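Local coordinates for caspase Nc (Drosophila melanogaster, PDB 2FP3), which acts as an initiator cysteine protease in the caspase cascade that carries out apoptosis, including steroid-triggered cell death during insect metamorphosis, at residues S229-P241 against M293-K305. The protein carries 2 engineered substitutions. Numbering follows the deposited sequence.
Sequences SLADTLVCYANTP and MQTGAYDNLGFNK
Leu234 sets its CG over the centre of one face of the Phe303 ring, 3.4 Å from the centroid, a CH-pi contact in which CD1 reaches toward CZ and CD2 toward CG; the backbone N of Thr233 lies at the ring's edge. With CG of Phe303 anti to its own N (chi1 -172°), the ring stands across the leucine at about a right angle. The two belong to an antiparallel pair in the caspase-fold sheet, where strand 297-301 borders 233-237, which in turn runs parallel to 177-181. Helix 272-284 packs on the side of Leu234 and Cys236. On the other side, the Tyr237 ring has the Asp299 carboxylate at its edge, the two planes 61° apart, and the Tyr237 side chain lies about 4 Å from that of Ala184, a residue changed in this structure at the position inferred to be catalytic. Main-chain bonds run from Ala297 to Leu301, among them Asp299 N to Val235 O at 2.8 Å, and a G1 bulge at Asp232 and Thr233 opposite Leu301 ends the ladder. Beyond it, Leu230 CD1 meets Leu301 CD1 at 3.5 Å. Two partners grip the tyrosine hydroxyl: Lys161 NZ hydrogen-bonds it, and Tyr237 OH donates to Asp299 OD2 at 2.6 Å, on the syn side and 32° out of the carboxylate plane.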
# COMPACT_ATOMS: atom_id res chain seq x y z
N SER A 229 9.17 -10.17 -15.27
CA SER A 229 9.26 -9.64 -13.91
C SER A 229 8.73 -8.21 -13.80
O SER A 229 8.46 -7.55 -14.80
CB SER A 229 10.72 -9.68 -13.45
OG SER A 229 10.89 -8.97 -12.24
N LEU A 230 8.59 -7.74 -12.56
CA LEU A 230 8.11 -6.39 -12.29
C LEU A 230 9.25 -5.40 -12.22
O LEU A 230 10.41 -5.77 -12.06
CB LEU A 230 7.35 -6.36 -10.96
CG LEU A 230 6.10 -7.24 -10.91
CD1 LEU A 230 5.54 -7.31 -9.50
CD2 LEU A 230 5.06 -6.67 -11.86
N ALA A 231 8.93 -4.12 -12.37
CA ALA A 231 9.94 -3.09 -12.30
C ALA A 231 9.34 -1.96 -11.52
O ALA A 231 8.11 -1.89 -11.38
CB ALA A 231 10.33 -2.61 -13.69
N ASP A 232 10.19 -1.09 -10.97
CA ASP A 232 9.72 0.06 -10.21
C ASP A 232 8.61 -0.33 -9.23
O ASP A 232 7.61 0.38 -9.08
CB ASP A 232 9.22 1.10 -11.19
CG ASP A 232 10.27 1.46 -12.23
OD1 ASP A 232 11.22 2.20 -11.89
OD2 ASP A 232 10.16 0.98 -13.37
N THR A 233 8.78 -1.46 -8.55
CA THR A 233 7.75 -1.90 -7.64
C THR A 233 8.24 -2.29 -6.26
O THR A 233 9.30 -2.88 -6.10
CB THR A 233 6.99 -3.10 -8.24
OG1 THR A 233 6.51 -2.76 -9.55
CG2 THR A 233 5.81 -3.49 -7.36
N LEU A 234 7.44 -1.94 -5.25
CA LEU A 234 7.73 -2.32 -3.88
C LEU A 234 6.55 -3.15 -3.39
O LEU A 234 5.38 -2.79 -3.64
CB LEU A 234 7.87 -1.08 -2.98
CG LEU A 234 9.07 -0.14 -3.13
CD1 LEU A 234 8.94 0.97 -2.10
CD2 LEU A 234 10.39 -0.90 -2.94
N VAL A 235 6.84 -4.27 -2.74
CA VAL A 235 5.79 -5.12 -2.19
C VAL A 235 6.04 -5.11 -0.69
O VAL A 235 7.07 -5.61 -0.22
CB VAL A 235 5.85 -6.55 -2.73
CG1 VAL A 235 4.76 -7.40 -2.08
CG2 VAL A 235 5.65 -6.54 -4.24
N CYS A 236 5.11 -4.53 0.05
CA CYS A 236 5.24 -4.40 1.49
C CYS A 236 4.36 -5.38 2.25
O CYS A 236 3.21 -5.62 1.88
CB CYS A 236 4.91 -2.97 1.89
SG CYS A 236 5.73 -1.77 0.81
N TYR A 237 4.92 -5.94 3.32
CA TYR A 237 4.22 -6.91 4.15
C TYR A 237 4.36 -6.53 5.62
O TYR A 237 5.22 -5.73 5.98
CB TYR A 237 4.85 -8.30 4.00
CG TYR A 237 5.21 -8.73 2.60
CD1 TYR A 237 4.24 -9.21 1.73
CD2 TYR A 237 6.54 -8.69 2.16
CE1 TYR A 237 4.57 -9.66 0.46
CE2 TYR A 237 6.89 -9.14 0.89
CZ TYR A 237 5.89 -9.62 0.04
OH TYR A 237 6.21 -10.08 -1.22
N ALA A 238 3.52 -7.13 6.46
CA ALA A 238 3.58 -6.91 7.90
C ALA A 238 4.01 -8.27 8.45
O ALA A 238 3.31 -8.88 9.26
CB ALA A 238 2.21 -6.52 8.44
N ASN A 239 5.16 -8.72 7.98
CA ASN A 239 5.74 -10.02 8.32
C ASN A 239 5.74 -10.41 9.80
O ASN A 239 6.66 -10.10 10.55
CB ASN A 239 7.16 -10.09 7.78
CG ASN A 239 7.57 -11.50 7.42
OD1 ASN A 239 6.89 -12.18 6.65
ND2 ASN A 239 8.69 -11.95 7.96
N THR A 240 4.68 -11.12 10.19
CA THR A 240 4.51 -11.61 11.55
C THR A 240 3.43 -12.70 11.53
O THR A 240 2.31 -12.48 11.05
CB THR A 240 4.10 -10.49 12.52
OG1 THR A 240 5.26 -9.71 12.85
CG2 THR A 240 3.50 -11.06 13.80
N PRO A 241 3.75 -13.89 12.07
CA PRO A 241 2.91 -15.08 12.16
C PRO A 241 2.21 -14.79 13.44
O PRO A 241 2.18 -15.68 14.34
CB PRO A 241 3.93 -16.16 12.45
CG PRO A 241 4.64 -15.46 13.70
CD PRO A 241 4.77 -13.95 13.15
N MET A 293 13.01 -11.00 16.27
CA MET A 293 13.50 -9.66 15.94
C MET A 293 12.80 -9.03 14.73
O MET A 293 12.71 -9.64 13.67
CB MET A 293 15.01 -9.70 15.69
CG MET A 293 15.84 -10.38 16.78
SD MET A 293 15.85 -9.53 18.37
CE MET A 293 14.60 -10.45 19.27
N GLN A 294 12.30 -7.80 14.92
CA GLN A 294 11.62 -7.04 13.86
C GLN A 294 10.43 -7.75 13.20
O GLN A 294 10.25 -8.95 13.36
CB GLN A 294 12.64 -6.62 12.80
CG GLN A 294 13.49 -5.42 13.22
CD GLN A 294 14.82 -5.35 12.50
OE1 GLN A 294 15.48 -4.31 12.49
NE2 GLN A 294 15.23 -6.46 11.91
N THR A 295 9.62 -6.99 12.46
CA THR A 295 8.44 -7.55 11.81
C THR A 295 8.22 -7.11 10.36
O THR A 295 8.12 -7.95 9.47
CB THR A 295 7.17 -7.21 12.61
OG1 THR A 295 7.02 -5.79 12.70
CG2 THR A 295 7.25 -7.79 14.02
N GLY A 296 8.14 -5.80 10.13
CA GLY A 296 7.91 -5.29 8.79
C GLY A 296 8.93 -5.72 7.75
O GLY A 296 10.10 -5.92 8.08
N ALA A 297 8.49 -5.85 6.50
CA ALA A 297 9.38 -6.26 5.41
C ALA A 297 8.84 -5.84 4.04
O ALA A 297 7.65 -5.57 3.90
CB ALA A 297 9.56 -7.78 5.45
N TYR A 298 9.71 -5.78 3.04
CA TYR A 298 9.27 -5.43 1.69
C TYR A 298 10.27 -5.92 0.65
O TYR A 298 11.45 -6.09 0.96
CB TYR A 298 9.09 -3.91 1.53
CG TYR A 298 10.37 -3.11 1.65
CD1 TYR A 298 10.83 -2.65 2.89
CD2 TYR A 298 11.10 -2.76 0.51
CE1 TYR A 298 11.97 -1.85 2.98
CE2 TYR A 298 12.25 -1.98 0.60
CZ TYR A 298 12.68 -1.52 1.83
OH TYR A 298 13.80 -0.72 1.90
N ASP A 299 9.80 -6.14 -0.57
CA ASP A 299 10.67 -6.57 -1.66
C ASP A 299 10.87 -5.44 -2.65
O ASP A 299 9.91 -4.80 -3.09
CB ASP A 299 10.09 -7.75 -2.43
CG ASP A 299 9.63 -8.87 -1.54
OD1 ASP A 299 10.28 -9.14 -0.51
OD2 ASP A 299 8.62 -9.49 -1.89
N ASN A 300 12.13 -5.20 -3.00
CA ASN A 300 12.46 -4.16 -3.96
C ASN A 300 12.62 -4.85 -5.32
O ASN A 300 13.60 -5.56 -5.54
CB ASN A 300 13.77 -3.47 -3.56
CG ASN A 300 14.04 -2.23 -4.38
OD1 ASN A 300 13.86 -2.24 -5.59
ND2 ASN A 300 14.47 -1.16 -3.72
N LEU A 301 11.64 -4.66 -6.20
CA LEU A 301 11.69 -5.27 -7.53
C LEU A 301 12.08 -4.20 -8.54
O LEU A 301 11.23 -3.58 -9.18
CB LEU A 301 10.33 -5.86 -7.90
CG LEU A 301 9.66 -6.77 -6.86
CD1 LEU A 301 8.33 -7.29 -7.42
CD2 LEU A 301 10.57 -7.93 -6.53
N GLY A 302 13.38 -3.98 -8.68
CA GLY A 302 13.83 -2.97 -9.60
C GLY A 302 13.31 -1.58 -9.24
O GLY A 302 13.20 -0.74 -10.11
N PHE A 303 12.96 -1.35 -7.98
CA PHE A 303 12.49 -0.03 -7.53
C PHE A 303 13.82 0.70 -7.26
O PHE A 303 14.24 0.84 -6.12
CB PHE A 303 11.67 -0.18 -6.25
CG PHE A 303 10.97 1.08 -5.79
CD1 PHE A 303 11.59 1.97 -4.90
CD2 PHE A 303 9.66 1.36 -6.19
CE1 PHE A 303 10.91 3.09 -4.41
CE2 PHE A 303 8.97 2.48 -5.70
CZ PHE A 303 9.60 3.34 -4.81
N ASN A 304 14.45 1.17 -8.32
CA ASN A 304 15.77 1.76 -8.19
C ASN A 304 15.98 3.26 -8.02
O ASN A 304 17.11 3.73 -8.05
CB ASN A 304 16.63 1.22 -9.34
CG ASN A 304 16.64 -0.31 -9.37
OD1 ASN A 304 16.65 -0.97 -8.32
ND2 ASN A 304 16.63 -0.88 -10.56
N LYS A 305 14.91 4.00 -7.80
CA LYS A 305 15.02 5.44 -7.60
C LYS A 305 14.37 5.78 -6.26
O LYS A 305 13.57 5.00 -5.74
CB LYS A 305 14.30 6.21 -8.71
CG LYS A 305 14.89 6.03 -10.10
CD LYS A 305 14.02 6.76 -11.12
CE LYS A 305 14.55 6.62 -12.53
NZ LYS A 305 13.72 7.44 -13.46